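Local coordinates for protein DOA1 (Saccharomyces cerevisiae, PDB 3ODT), which carries a seven-bladed WD40 beta propeller that probably binds ubiquitin and takes part in regulating the turnover of F-box proteins, at residues A[136-141]-A[168-173]; A[177-183]-A[208-213]; A[246-250]-A[259-263]; A[276-280]-A[292-298]. One frame throughout, in Å; residues are numbered along the deposited sequence.

Interaction 1 (A[136-141]-A[168-173]); sequences YNLQAH and KLWQND
Leu138 lies over one face of the Trp170 indole. Its CB sits 3.5 Å from the centroid of the six-membered ring of Trp170, 6° off the ring normal, a CH-pi contact. Further out, CG passes over the fusion carbon CD2. The branch CD1 runs on over the five-membered ring, 3.9 Å from Trp170 CG. The other branch diverges from it, and CD2 of Leu138 ends 3.4 Å from the backbone O of Asn172. CG of Leu138 is anti to its carbonyl carbon (chi1 -50°), which lays the side chain over the indole; from there CD1 stays over the ring and CD2 meets the 172-173 turn. Ala140 CB comes within 3.3 Å of Trp170 CH2. Trp170 is the signature tryptophan of a WD40 repeat. Trp170 NE1 and His141 NE2 both hydrogen-bond to Thr160 OG1, and His141 ND1 bonds to Asp164, which gives the Trp-Ser/Thr-His-Asp network of this family. Lys168 covers a face of the His141 ring, its CD 3.6 Å from the ring centroid. The two side chains run past each other in opposite directions, and Lys168 NZ goes on to hydrogen-bond Thr178. At the other end, Asn172 CA stands 3.9 Å from the centroid of the Tyr136 ring, over its face.

Interaction 2 (A[177-183]-A[208-213]); sequences KTFSGIH and KLVDMH
Phe179 turns a ring edge to the backbone carbonyl of Met212, with CZ of Phe179 3.3 Å from Met212 O and near the plane of the ring. One face of the same ring carries CG of Lys177, from its own strand. Phe198, on the second strand of the next blade, meets Phe179 edge to face. Lys177 then stretches past the ring, and its CE lies 3.6 Å from His213 O. The middle of the contact is apolar. Ile182 and Val210 reach toward each other tip to tip, CG2 of each 3.8 Å apart. Val210 occupies the position that Trp170 holds in the preceding repeat, so here a small branched side chain meets the loop between blades. Lys208 slides alongside Ile182 in the opposite direction, its CD 3.9 Å from Ile182 CG2. Its chain is extended beyond CG, and this carries NZ of Lys208 to the O of Ile182 at 2.8 Å, with a C=O...N angle of 167°. Shortening Lys208 to an alanine is likely to leave Ile182 O without this donor and to strip the methylene lining from beside Ile182 CG2. The loop 180-183 thus meets strand 206-211 through oily side chains and one hydrogen bond. That bond joins a charged amino group to a neutral carbonyl, so it directs the lysine without neutralising its charge.

Interaction 3 (A[246-250]-A[259-263]); sequences RTVRI and KQVIT
Arg249 and Val261 lie side by side and point the same way, so that Val261 CG1 stands over a face of the guanidinium. CG2 of Val261 is 3.9 Å from NH1 of Arg249. NE of Arg249 bonds in the guanidinium plane to Thr247 OG1 (2.8 Å, 163°), and NH2 forms a salt bridge with Asp245. This holds the group flat beneath the valine. Thr247 CG2 meets Val261 CG1 at 3.6 Å on the same face. On the other face, Ile250 runs alongside Gln260, its CD1 3.9 Å from Gln260 CB. Gln260 OE1 accepts a hydrogen bond from Tyr8 N. The strands are antiparallel, and Val248 and Ile262 form a hydrogen-bonded pair. Near Ile250 there is a classic beta bulge: Lys259 N gives a bond of 2.8 Å to Ile250 O, and Gln260 N a weak one to the same atom. The hairpin forms the outer two strands of its blade. Strand 239-243 flanks 247-251 on the inner side, while Val248 and Ile250 pack on strand 280-284 of the next blade.

Interaction 4 (A[276-280]-A[292-298]); sequences SNGDI and FSQEKSR
Asp279 OD1 takes two hydrogen bonds, from Ser293 OG at 2.7 Å and from Arg298 NH2 at 3.0 Å. They reach it from opposite faces of the carboxylate. The second is nearly straight (172°). Arg298 also gives its NE to OD2 of Asp279 at 2.9 Å, on the syn side, so the arginine grips the acid side-on with two nitrogens. Arg298 bends at chi3 (-78°), which brings its NE edge round to the carboxylate. Asn277 ND2 lies 3.4 Å above one face of the guanidinium, the amide and guanidinium planes only 10° apart. CB of Glu295 covers the opposite face. OD1 of Asn277 accepts from Asp279 N in an Asx turn. In an ST turn, Ser293 OG, already a donor to the acid, accepts from Glu295 N. With an alanine in place of Asp279, Arg298 would probably lose its ion pair and be set freer to turn, and Ser293 OG would lose its acceptor. Next to this cluster Ile280 and Phe292 form an antiparallel hydrogen-bonded pair, Ile280 O to Phe292 N at 2.8 Å. Strand 289-293 also pairs with 9-14 from the chain start, the closure by which a propeller ring is typically completed.

In the fold
The four contacts form two touching pairs in the ring of blades. Interactions 1 and 2 share the blade that holds strands 167-171 and 174-179. There Leu169 N lies 2.8 Å from Lys177 O, a probable hydrogen bond. Each of the two takes an outer strand and its following loop to the third strand of the next blade. Interactions 3 and 4 belong to adjacent blades and pack together, Ile262 CG2 3.9 Å from Phe292 CZ. Between the pairs, the nearest atoms of interactions 2 and 3 are about 12 Å apart. Interactions 1 and 4 have centres about 37 Å apart, across the propeller. Ser285 and Asn287, calcium ligands with Asp20, lie in the turn joining strands 280-284 and 289-293 of interaction 4.

Interaction 1 (A[136-141]-A[168-173])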
loop_
_atom_site.group_PDB
_atom_site.type_symbol
_atom_site.label_atom_id
_atom_site.label_comp_id
_atom_site.label_asym_id
_atom_site.label_seq_id
_atom_site.Cartn_x
_atom_site.Cartn_y
_atom_site.Cartn_z
ATOM N N TYR A 136 11.388 -3.212 16.768
ATOM C CA TYR A 136 10.508 -4.311 17.169
ATOM C C TYR A 136 10.337 -5.329 16.054
ATOM O O TYR A 136 10.030 -4.982 14.901
ATOM C CB TYR A 136 9.123 -3.803 17.586
ATOM C CG TYR A 136 9.128 -2.692 18.608
ATOM C CD1 TYR A 136 9.571 -2.905 19.893
ATOM C CD2 TYR A 136 8.619 -1.454 18.300
ATOM C CE1 TYR A 136 9.558 -1.904 20.827
ATOM C CE2 TYR A 136 8.591 -0.439 19.233
ATOM C CZ TYR A 136 9.065 -0.672 20.488
ATOM O OH TYR A 136 9.058 0.327 21.417
ATOM N N ASN A 137 10.475 -6.599 16.433
ATOM C CA ASN A 137 10.109 -7.729 15.602
ATOM C C ASN A 137 8.727 -8.230 16.056
ATOM O O ASN A 137 8.572 -8.702 17.190
ATOM C CB ASN A 137 11.141 -8.841 15.761
ATOM C CG ASN A 137 10.842 -10.021 14.885
ATOM O OD1 ASN A 137 10.328 -9.866 13.787
ATOM N ND2 ASN A 137 11.127 -11.212 15.384
ATOM N N LEU A 138 7.736 -8.109 15.192
ATOM C CA LEU A 138 6.368 -8.500 15.506
ATOM C C LEU A 138 6.133 -9.915 14.993
ATOM O O LEU A 138 5.751 -10.127 13.846
ATOM C CB LEU A 138 5.381 -7.533 14.857
ATOM C CG LEU A 138 5.618 -6.027 15.075
ATOM C CD1 LEU A 138 4.450 -5.188 14.585
ATOM C CD2 LEU A 138 5.899 -5.688 16.526
ATOM N N GLN A 139 6.390 -10.862 15.880
ATOM C CA GLN A 139 6.386 -12.282 15.602
ATOM C C GLN A 139 5.255 -12.935 16.417
ATOM O O GLN A 139 5.300 -12.959 17.652
ATOM C CB GLN A 139 7.768 -12.867 15.974
ATOM C CG GLN A 139 8.044 -14.293 15.450
ATOM C CD GLN A 139 9.541 -14.665 15.493
ATOM O OE1 GLN A 139 10.369 -14.056 14.800
ATOM N NE2 GLN A 139 9.886 -15.674 16.296
ATOM N N ALA A 140 4.251 -13.438 15.705
ATOM C CA ALA A 140 3.086 -14.056 16.325
ATOM C C ALA A 140 2.193 -14.744 15.291
ATOM O O ALA A 140 1.674 -15.831 15.541
ATOM C CB ALA A 140 2.292 -13.023 17.110
ATOM N N HIS A 141 2.014 -14.111 14.133
ATOM C CA HIS A 141 1.164 -14.675 13.091
ATOM C C HIS A 141 1.686 -16.030 12.621
ATOM O O HIS A 141 2.896 -16.277 12.625
ATOM C CB HIS A 141 1.072 -13.754 11.873
ATOM C CG HIS A 141 0.170 -12.583 12.070
ATOM N ND1 HIS A 141 -1.202 -12.710 12.158
ATOM C CD2 HIS A 141 0.435 -11.256 12.151
ATOM C CE1 HIS A 141 -1.735 -11.510 12.317
ATOM N NE2 HIS A 141 -0.764 -10.616 12.309
ATOM N N LYS A 168 -3.903 -8.342 13.905
ATOM C CA LYS A 168 -3.403 -8.215 15.264
ATOM C C LYS A 168 -3.015 -6.785 15.546
ATOM O O LYS A 168 -2.362 -6.145 14.700
ATOM C CB LYS A 168 -2.217 -9.147 15.516
ATOM C CG LYS A 168 -2.624 -10.616 15.630
ATOM C CD LYS A 168 -1.444 -11.583 15.663
ATOM C CE LYS A 168 -1.931 -13.049 15.644
ATOM N NZ LYS A 168 -2.616 -13.431 16.894
ATOM N N LEU A 169 -3.392 -6.303 16.725
ATOM C CA LEU A 169 -2.946 -5.038 17.271
ATOM C C LEU A 169 -1.840 -5.306 18.287
ATOM O O LEU A 169 -1.953 -6.213 19.120
ATOM C CB LEU A 169 -4.119 -4.348 17.949
ATOM C CG LEU A 169 -3.821 -3.085 18.751
ATOM C CD1 LEU A 169 -3.358 -1.955 17.846
ATOM C CD2 LEU A 169 -5.053 -2.644 19.545
ATOM N N TRP A 170 -0.749 -4.563 18.176
ATOM C CA TRP A 170 0.475 -4.770 18.940
ATOM C C TRP A 170 0.775 -3.525 19.726
ATOM O O TRP A 170 0.449 -2.419 19.295
ATOM C CB TRP A 170 1.640 -4.966 17.964
ATOM C CG TRP A 170 1.480 -6.061 16.993
ATOM C CD1 TRP A 170 0.675 -6.063 15.889
ATOM C CD2 TRP A 170 2.141 -7.330 17.015
ATOM N NE1 TRP A 170 0.792 -7.263 15.234
ATOM C CE2 TRP A 170 1.683 -8.059 15.902
ATOM C CE3 TRP A 170 3.096 -7.916 17.862
ATOM C CZ2 TRP A 170 2.143 -9.327 15.598
ATOM C CZ3 TRP A 170 3.543 -9.189 17.562
ATOM C CH2 TRP A 170 3.080 -9.876 16.424
ATOM N N GLN A 171 1.428 -3.690 20.870
ATOM C CA GLN A 171 2.062 -2.571 21.543
ATOM C C GLN A 171 3.484 -3.000 21.833
ATOM O O GLN A 171 3.729 -4.068 22.402
ATOM C CB GLN A 171 1.322 -2.162 22.795
ATOM C CG GLN A 171 1.934 -0.936 23.466
ATOM C CD GLN A 171 0.981 -0.239 24.399
ATOM O OE1 GLN A 171 0.280 -0.877 25.203
ATOM N NE2 GLN A 171 0.978 1.092 24.343
ATOM N N ASN A 172 4.447 -2.205 21.378
ATOM C CA ASN A 172 5.840 -2.635 21.391
ATOM C C ASN A 172 6.002 -3.813 20.431
ATOM O O ASN A 172 5.650 -3.711 19.256
ATOM C CB ASN A 172 6.272 -3.034 22.801
ATOM C CG ASN A 172 6.352 -1.849 23.743
ATOM O OD1 ASN A 172 6.573 -0.716 23.316
ATOM N ND2 ASN A 172 6.172 -2.105 25.033
ATOM N N ASP A 173 6.519 -4.933 20.929
ATOM C CA ASP A 173 6.552 -6.163 20.146
ATOM C C ASP A 173 5.631 -7.264 20.653
ATOM O O ASP A 173 5.821 -8.439 20.315
ATOM C CB ASP A 173 7.990 -6.678 20.031
ATOM C CG ASP A 173 8.583 -7.066 21.357
ATOM O OD1 ASP A 173 7.934 -6.853 22.397
ATOM O OD2 ASP A 173 9.714 -7.603 21.350
#

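Interaction 2 (A[177-183]-A[208-213])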
loop_
_atom_site.group_PDB
_atom_site.type_symbol
_atom_site.label_atom_id
_atom_site.label_comp_id
_atom_site.label_asym_id
_atom_site.label_seq_id
_atom_site.Cartn_x
_atom_site.Cartn_y
_atom_site.Cartn_z
ATOM N N LYS A 177 -4.149 -7.464 21.123
ATOM C CA LYS A 177 -5.472 -7.905 20.688
ATOM C C LYS A 177 -5.440 -8.582 19.321
ATOM O O LYS A 177 -4.720 -8.128 18.421
ATOM C CB LYS A 177 -6.416 -6.707 20.636
ATOM C CG LYS A 177 -7.887 -7.094 20.414
ATOM C CD LYS A 177 -8.797 -5.876 20.594
ATOM C CE LYS A 177 -10.258 -6.242 20.479
ATOM N NZ LYS A 177 -10.795 -7.067 21.605
ATOM N N THR A 178 -6.219 -9.648 19.188
ATOM C CA THR A 178 -6.395 -10.340 17.915
ATOM C C THR A 178 -7.837 -10.232 17.473
ATOM O O THR A 178 -8.760 -10.411 18.273
ATOM C CB THR A 178 -5.965 -11.816 18.017
ATOM O OG1 THR A 178 -4.575 -11.875 18.339
ATOM C CG2 THR A 178 -6.165 -12.517 16.712
ATOM N N PHE A 179 -8.014 -9.864 16.206
ATOM C CA PHE A 179 -9.324 -9.784 15.567
ATOM C C PHE A 179 -9.449 -10.975 14.609
ATOM O O PHE A 179 -8.955 -10.952 13.473
ATOM C CB PHE A 179 -9.466 -8.462 14.795
ATOM C CG PHE A 179 -9.183 -7.224 15.621
ATOM C CD1 PHE A 179 -10.214 -6.532 16.245
ATOM C CD2 PHE A 179 -7.890 -6.733 15.736
ATOM C CE1 PHE A 179 -9.961 -5.411 16.991
ATOM C CE2 PHE A 179 -7.615 -5.631 16.495
ATOM C CZ PHE A 179 -8.649 -4.950 17.116
ATOM N N SER A 180 -10.115 -12.028 15.070
ATOM C CA SER A 180 -10.224 -13.280 14.311
ATOM C C SER A 180 -11.590 -13.416 13.661
ATOM O O SER A 180 -11.818 -14.346 12.875
ATOM C CB SER A 180 -9.985 -14.483 15.204
ATOM O OG SER A 180 -11.046 -14.601 16.131
ATOM N N GLY A 181 -12.486 -12.488 13.974
ATOM C CA GLY A 181 -13.845 -12.537 13.440
ATOM C C GLY A 181 -14.191 -11.566 12.317
ATOM O O GLY A 181 -15.377 -11.363 12.017
ATOM N N ILE A 182 -13.179 -10.977 11.691
ATOM C CA ILE A 182 -13.414 -9.953 10.669
ATOM C C ILE A 182 -13.506 -10.582 9.281
ATOM O O ILE A 182 -14.432 -10.282 8.526
ATOM C CB ILE A 182 -12.312 -8.884 10.691
ATOM C CG1 ILE A 182 -12.132 -8.388 12.124
ATOM C CG2 ILE A 182 -12.672 -7.731 9.745
ATOM C CD1 ILE A 182 -13.374 -7.789 12.734
ATOM N N HIS A 183 -12.540 -11.436 8.945
ATOM C CA HIS A 183 -12.567 -12.159 7.688
ATOM C C HIS A 183 -12.303 -13.620 7.953
ATOM O O HIS A 183 -11.500 -13.950 8.832
ATOM C CB HIS A 183 -11.472 -11.647 6.771
ATOM C CG HIS A 183 -11.630 -10.216 6.373
ATOM N ND1 HIS A 183 -10.888 -9.204 6.940
ATOM C CD2 HIS A 183 -12.441 -9.629 5.465
ATOM C CE1 HIS A 183 -11.218 -8.048 6.380
ATOM N NE2 HIS A 183 -12.170 -8.282 5.496
ATOM N N LYS A 208 -13.976 -4.077 5.287
ATOM C CA LYS A 208 -14.734 -3.869 6.513
ATOM C C LYS A 208 -14.131 -2.755 7.386
ATOM O O LYS A 208 -12.901 -2.646 7.526
ATOM C CB LYS A 208 -14.815 -5.174 7.312
ATOM C CG LYS A 208 -15.493 -6.275 6.559
ATOM C CD LYS A 208 -15.829 -7.492 7.417
ATOM C CE LYS A 208 -16.303 -8.630 6.558
ATOM N NZ LYS A 208 -16.869 -9.752 7.347
ATOM N N LEU A 209 -15.014 -1.953 7.981
ATOM C CA LEU A 209 -14.662 -0.948 8.974
ATOM C C LEU A 209 -14.868 -1.581 10.344
ATOM O O LEU A 209 -15.928 -2.149 10.616
ATOM C CB LEU A 209 -15.582 0.262 8.800
ATOM C CG LEU A 209 -15.439 1.337 9.866
ATOM C CD1 LEU A 209 -14.071 2.007 9.810
ATOM C CD2 LEU A 209 -16.526 2.349 9.675
ATOM N N VAL A 210 -13.845 -1.522 11.183
ATOM C CA VAL A 210 -13.810 -2.237 12.443
ATOM C C VAL A 210 -13.481 -1.295 13.611
ATOM O O VAL A 210 -12.601 -0.433 13.524
ATOM C CB VAL A 210 -12.722 -3.359 12.375
ATOM C CG1 VAL A 210 -12.711 -4.192 13.654
ATOM C CG2 VAL A 210 -12.970 -4.268 11.155
ATOM N N ASP A 211 -14.197 -1.490 14.707
ATOM C CA ASP A 211 -13.937 -0.802 15.967
ATOM C C ASP A 211 -12.735 -1.471 16.651
ATOM O O ASP A 211 -12.741 -2.650 16.946
ATOM C CB ASP A 211 -15.197 -0.862 16.838
ATOM C CG ASP A 211 -15.074 -0.085 18.121
ATOM O OD1 ASP A 211 -14.088 -0.255 18.861
ATOM O OD2 ASP A 211 -15.995 0.690 18.418
HETATM N N MSE A 212 -11.671 -0.724 16.853
HETATM C CA MSE A 212 -10.480 -1.335 17.385
HETATM C C MSE A 212 -10.614 -1.801 18.818
HETATM O O MSE A 212 -9.926 -2.733 19.236
HETATM C CB MSE A 212 -9.339 -0.365 17.350
HETATM C CG MSE A 212 -8.111 -1.092 17.702
HETATM SE SE MSE A 212 -7.143 -1.198 16.245
HETATM C CE MSE A 212 -6.338 0.263 16.648
ATOM N N HIS A 213 -11.469 -1.142 19.579
ATOM C CA HIS A 213 -11.640 -1.516 20.977
ATOM C C HIS A 213 -12.553 -2.737 21.146
ATOM O O HIS A 213 -12.247 -3.642 21.911
ATOM C CB HIS A 213 -12.184 -0.334 21.779
ATOM C CG HIS A 213 -12.538 -0.681 23.184
ATOM N ND1 HIS A 213 -11.589 -0.979 24.140
ATOM C CD2 HIS A 213 -13.738 -0.796 23.795
ATOM C CE1 HIS A 213 -12.192 -1.255 25.281
ATOM N NE2 HIS A 213 -13.496 -1.155 25.098
#

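Interaction 3 (A[246-250]-A[259-263])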
loop_
_atom_site.group_PDB
_atom_site.type_symbol
_atom_site.label_atom_id
_atom_site.label_comp_id
_atom_site.label_asym_id
_atom_site.label_seq_id
_atom_site.Cartn_x
_atom_site.Cartn_y
_atom_site.Cartn_z
ATOM N N ARG A 246 -10.164 -6.614 -11.595
ATOM C CA ARG A 246 -9.777 -5.607 -12.587
ATOM C C ARG A 246 -10.302 -4.220 -12.265
ATOM O O ARG A 246 -10.254 -3.329 -13.125
ATOM C CB ARG A 246 -10.185 -6.009 -14.016
ATOM C CG ARG A 246 -9.895 -7.467 -14.347
ATOM C CD ARG A 246 -10.042 -7.749 -15.823
ATOM N NE ARG A 246 -11.416 -7.728 -16.326
ATOM C CZ ARG A 246 -11.916 -6.808 -17.149
ATOM N NH1 ARG A 246 -11.194 -5.752 -17.527
ATOM N NH2 ARG A 246 -13.167 -6.919 -17.578
ATOM N N THR A 247 -10.767 -4.021 -11.044
ATOM C CA THR A 247 -11.386 -2.757 -10.701
ATOM C C THR A 247 -10.615 -1.967 -9.631
ATOM O O THR A 247 -9.945 -2.517 -8.741
ATOM C CB THR A 247 -12.862 -2.880 -10.243
ATOM O OG1 THR A 247 -12.951 -3.467 -8.942
ATOM C CG2 THR A 247 -13.714 -3.639 -11.284
ATOM N N VAL A 248 -10.776 -0.651 -9.745
ATOM C CA VAL A 248 -10.511 0.325 -8.690
ATOM C C VAL A 248 -11.879 0.838 -8.280
ATOM O O VAL A 248 -12.690 1.189 -9.144
ATOM C CB VAL A 248 -9.642 1.499 -9.194
ATOM C CG1 VAL A 248 -9.477 2.534 -8.093
ATOM C CG2 VAL A 248 -8.277 0.971 -9.643
ATOM N N ARG A 249 -12.151 0.883 -6.987
ATOM C CA ARG A 249 -13.466 1.283 -6.526
ATOM C C ARG A 249 -13.348 2.391 -5.513
ATOM O O ARG A 249 -12.407 2.413 -4.716
ATOM C CB ARG A 249 -14.246 0.104 -5.970
ATOM C CG ARG A 249 -14.472 -0.948 -7.019
ATOM C CD ARG A 249 -15.287 -2.108 -6.504
ATOM N NE ARG A 249 -15.378 -3.184 -7.498
ATOM C CZ ARG A 249 -16.482 -3.813 -7.855
ATOM N NH1 ARG A 249 -17.665 -3.449 -7.388
ATOM N NH2 ARG A 249 -16.383 -4.801 -8.738
ATOM N N ILE A 250 -14.323 3.289 -5.516
ATOM C CA ILE A 250 -14.337 4.391 -4.573
ATOM C C ILE A 250 -15.615 4.275 -3.767
ATOM O O ILE A 250 -16.683 4.124 -4.357
ATOM C CB ILE A 250 -14.270 5.759 -5.295
ATOM C CG1 ILE A 250 -12.939 5.891 -6.050
ATOM C CG2 ILE A 250 -14.370 6.913 -4.303
ATOM C CD1 ILE A 250 -13.064 5.761 -7.519
ATOM N N LYS A 259 -19.378 4.557 -4.901
ATOM C CA LYS A 259 -19.472 5.807 -5.662
ATOM C C LYS A 259 -19.025 5.643 -7.123
ATOM O O LYS A 259 -19.570 6.308 -8.016
ATOM C CB LYS A 259 -18.628 6.890 -4.990
ATOM C CG LYS A 259 -19.077 7.271 -3.567
ATOM C CD LYS A 259 -18.224 8.421 -3.048
ATOM C CE LYS A 259 -18.700 8.984 -1.758
ATOM N NZ LYS A 259 -18.193 10.377 -1.638
ATOM N N GLN A 260 -18.018 4.801 -7.358
ATOM C CA GLN A 260 -17.516 4.604 -8.705
ATOM C C GLN A 260 -16.802 3.264 -8.804
ATOM O O GLN A 260 -16.128 2.821 -7.853
ATOM C CB GLN A 260 -16.563 5.732 -9.132
ATOM C CG GLN A 260 -16.159 5.660 -10.560
ATOM C CD GLN A 260 -15.315 6.843 -10.969
ATOM O OE1 GLN A 260 -14.919 7.656 -10.135
ATOM N NE2 GLN A 260 -15.002 6.933 -12.252
ATOM N N VAL A 261 -16.953 2.625 -9.960
ATOM C CA VAL A 261 -16.166 1.452 -10.328
ATOM C C VAL A 261 -15.439 1.772 -11.608
ATOM O O VAL A 261 -16.055 2.094 -12.627
ATOM C CB VAL A 261 -17.040 0.227 -10.548
ATOM C CG1 VAL A 261 -16.200 -0.983 -11.009
ATOM C CG2 VAL A 261 -17.827 -0.091 -9.302
ATOM N N ILE A 262 -14.124 1.680 -11.542
ATOM C CA ILE A 262 -13.250 1.861 -12.694
ATOM C C ILE A 262 -12.691 0.496 -13.090
ATOM O O ILE A 262 -12.052 -0.202 -12.289
ATOM C CB ILE A 262 -12.061 2.788 -12.363
ATOM C CG1 ILE A 262 -12.538 4.191 -11.987
ATOM C CG2 ILE A 262 -11.109 2.910 -13.538
ATOM C CD1 ILE A 262 -11.496 5.039 -11.325
ATOM N N THR A 263 -12.994 0.077 -14.301
ATOM C CA THR A 263 -12.581 -1.213 -14.792
ATOM C C THR A 263 -11.445 -1.008 -15.770
ATOM O O THR A 263 -11.543 -0.207 -16.683
ATOM C CB THR A 263 -13.726 -1.942 -15.465
ATOM O OG1 THR A 263 -14.791 -2.113 -14.525
ATOM C CG2 THR A 263 -13.261 -3.310 -15.952
#

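Interaction 4 (A[276-280]-A[292-298])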
loop_
_atom_site.group_PDB
_atom_site.type_symbol
_atom_site.label_atom_id
_atom_site.label_comp_id
_atom_site.label_asym_id
_atom_site.label_seq_id
_atom_site.Cartn_x
_atom_site.Cartn_y
_atom_site.Cartn_z
ATOM N N SER A 276 -2.140 14.111 -2.291
ATOM C CA SER A 276 -2.799 15.058 -1.401
ATOM C C SER A 276 -3.930 15.817 -2.052
ATOM O O SER A 276 -4.815 16.308 -1.344
ATOM C CB SER A 276 -1.777 16.052 -0.835
ATOM O OG SER A 276 -1.431 17.067 -1.763
ATOM N N ASN A 277 -3.890 15.936 -3.394
ATOM C CA ASN A 277 -4.897 16.692 -4.125
ATOM C C ASN A 277 -6.097 15.827 -4.504
ATOM O O ASN A 277 -6.980 16.259 -5.238
ATOM C CB ASN A 277 -4.293 17.359 -5.355
ATOM C CG ASN A 277 -3.769 16.366 -6.364
ATOM O OD1 ASN A 277 -3.976 15.170 -6.263
ATOM N ND2 ASN A 277 -3.056 16.873 -7.332
ATOM N N GLY A 278 -6.093 14.589 -4.021
ATOM C CA GLY A 278 -7.165 13.658 -4.279
ATOM C C GLY A 278 -6.958 12.721 -5.468
ATOM O O GLY A 278 -7.725 11.791 -5.643
ATOM N N ASP A 279 -5.947 12.956 -6.294
ATOM C CA ASP A 279 -5.736 12.095 -7.442
ATOM C C ASP A 279 -5.348 10.695 -6.990
ATOM O O ASP A 279 -4.717 10.519 -5.945
ATOM C CB ASP A 279 -4.684 12.674 -8.389
ATOM C CG ASP A 279 -5.208 13.859 -9.192
ATOM O OD1 ASP A 279 -6.278 14.416 -8.870
ATOM O OD2 ASP A 279 -4.511 14.235 -10.178
ATOM N N ILE A 280 -5.733 9.713 -7.785
ATOM C CA ILE A 280 -5.516 8.312 -7.448
ATOM C C ILE A 280 -4.452 7.708 -8.359
ATOM O O ILE A 280 -4.527 7.856 -9.577
ATOM C CB ILE A 280 -6.818 7.483 -7.541
ATOM C CG1 ILE A 280 -7.824 7.969 -6.493
ATOM C CG2 ILE A 280 -6.499 6.028 -7.327
ATOM C CD1 ILE A 280 -9.224 7.412 -6.673
ATOM N N PHE A 292 -5.551 8.881 -11.965
ATOM C CA PHE A 292 -6.926 9.335 -12.183
ATOM C C PHE A 292 -7.189 10.604 -11.379
ATOM O O PHE A 292 -6.638 10.763 -10.304
ATOM C CB PHE A 292 -7.908 8.236 -11.738
ATOM C CG PHE A 292 -7.935 7.065 -12.661
ATOM C CD1 PHE A 292 -6.989 6.064 -12.546
ATOM C CD2 PHE A 292 -8.890 6.973 -13.650
ATOM C CE1 PHE A 292 -6.992 4.991 -13.418
ATOM C CE2 PHE A 292 -8.886 5.904 -14.533
ATOM C CZ PHE A 292 -7.940 4.924 -14.420
ATOM N N SER A 293 -8.056 11.477 -11.898
ATOM C CA SER A 293 -8.376 12.725 -11.251
ATOM C C SER A 293 -9.844 13.072 -11.393
ATOM O O SER A 293 -10.481 12.730 -12.389
ATOM C CB SER A 293 -7.528 13.844 -11.850
ATOM O OG SER A 293 -7.702 15.054 -11.134
ATOM N N GLN A 294 -10.366 13.760 -10.385
ATOM C CA GLN A 294 -11.691 14.359 -10.469
ATOM C C GLN A 294 -11.638 15.711 -11.176
ATOM O O GLN A 294 -12.684 16.259 -11.544
ATOM C CB GLN A 294 -12.272 14.529 -9.070
ATOM C CG GLN A 294 -12.670 13.227 -8.432
ATOM C CD GLN A 294 -13.271 13.432 -7.081
ATOM O OE1 GLN A 294 -12.618 13.981 -6.192
ATOM N NE2 GLN A 294 -14.540 13.020 -6.906
ATOM N N GLU A 295 -10.429 16.220 -11.394
ATOM C CA GLU A 295 -10.268 17.554 -11.948
ATOM C C GLU A 295 -10.136 17.490 -13.439
ATOM O O GLU A 295 -9.174 16.957 -13.964
ATOM C CB GLU A 295 -9.050 18.238 -11.373
ATOM C CG GLU A 295 -9.218 18.632 -9.933
ATOM C CD GLU A 295 -10.328 19.648 -9.719
ATOM O OE1 GLU A 295 -10.518 20.560 -10.573
ATOM O OE2 GLU A 295 -11.020 19.525 -8.686
ATOM N N LYS A 296 -11.102 18.090 -14.122
ATOM C CA LYS A 296 -11.154 18.000 -15.567
ATOM C C LYS A 296 -9.908 18.597 -16.234
ATOM O O LYS A 296 -9.475 18.114 -17.287
ATOM C CB LYS A 296 -12.436 18.648 -16.079
ATOM C CG LYS A 296 -12.629 18.475 -17.580
ATOM C CD LYS A 296 -14.028 18.913 -18.022
ATOM C CE LYS A 296 -14.193 18.807 -19.538
ATOM N NZ LYS A 296 -15.533 18.265 -19.929
ATOM N N SER A 297 -9.299 19.599 -15.604
ATOM C CA SER A 297 -8.085 20.223 -16.133
ATOM C C SER A 297 -6.950 19.224 -16.294
ATOM O O SER A 297 -6.026 19.458 -17.065
ATOM C CB SER A 297 -7.612 21.356 -15.221
ATOM O OG SER A 297 -7.341 20.877 -13.913
ATOM N N ARG A 298 -7.042 18.112 -15.565
ATOM C CA ARG A 298 -6.041 17.056 -15.567
ATOM C C ARG A 298 -6.463 15.769 -16.302
ATOM O O ARG A 298 -5.736 14.801 -16.289
ATOM C CB ARG A 298 -5.671 16.704 -14.111
ATOM C CG ARG A 298 -4.993 17.832 -13.381
ATOM C CD ARG A 298 -4.080 17.343 -12.281
ATOM N NE ARG A 298 -4.808 16.950 -11.081
ATOM C CZ ARG A 298 -5.356 17.805 -10.223
ATOM N NH1 ARG A 298 -5.334 19.112 -10.439
ATOM N NH2 ARG A 298 -5.968 17.350 -9.156
#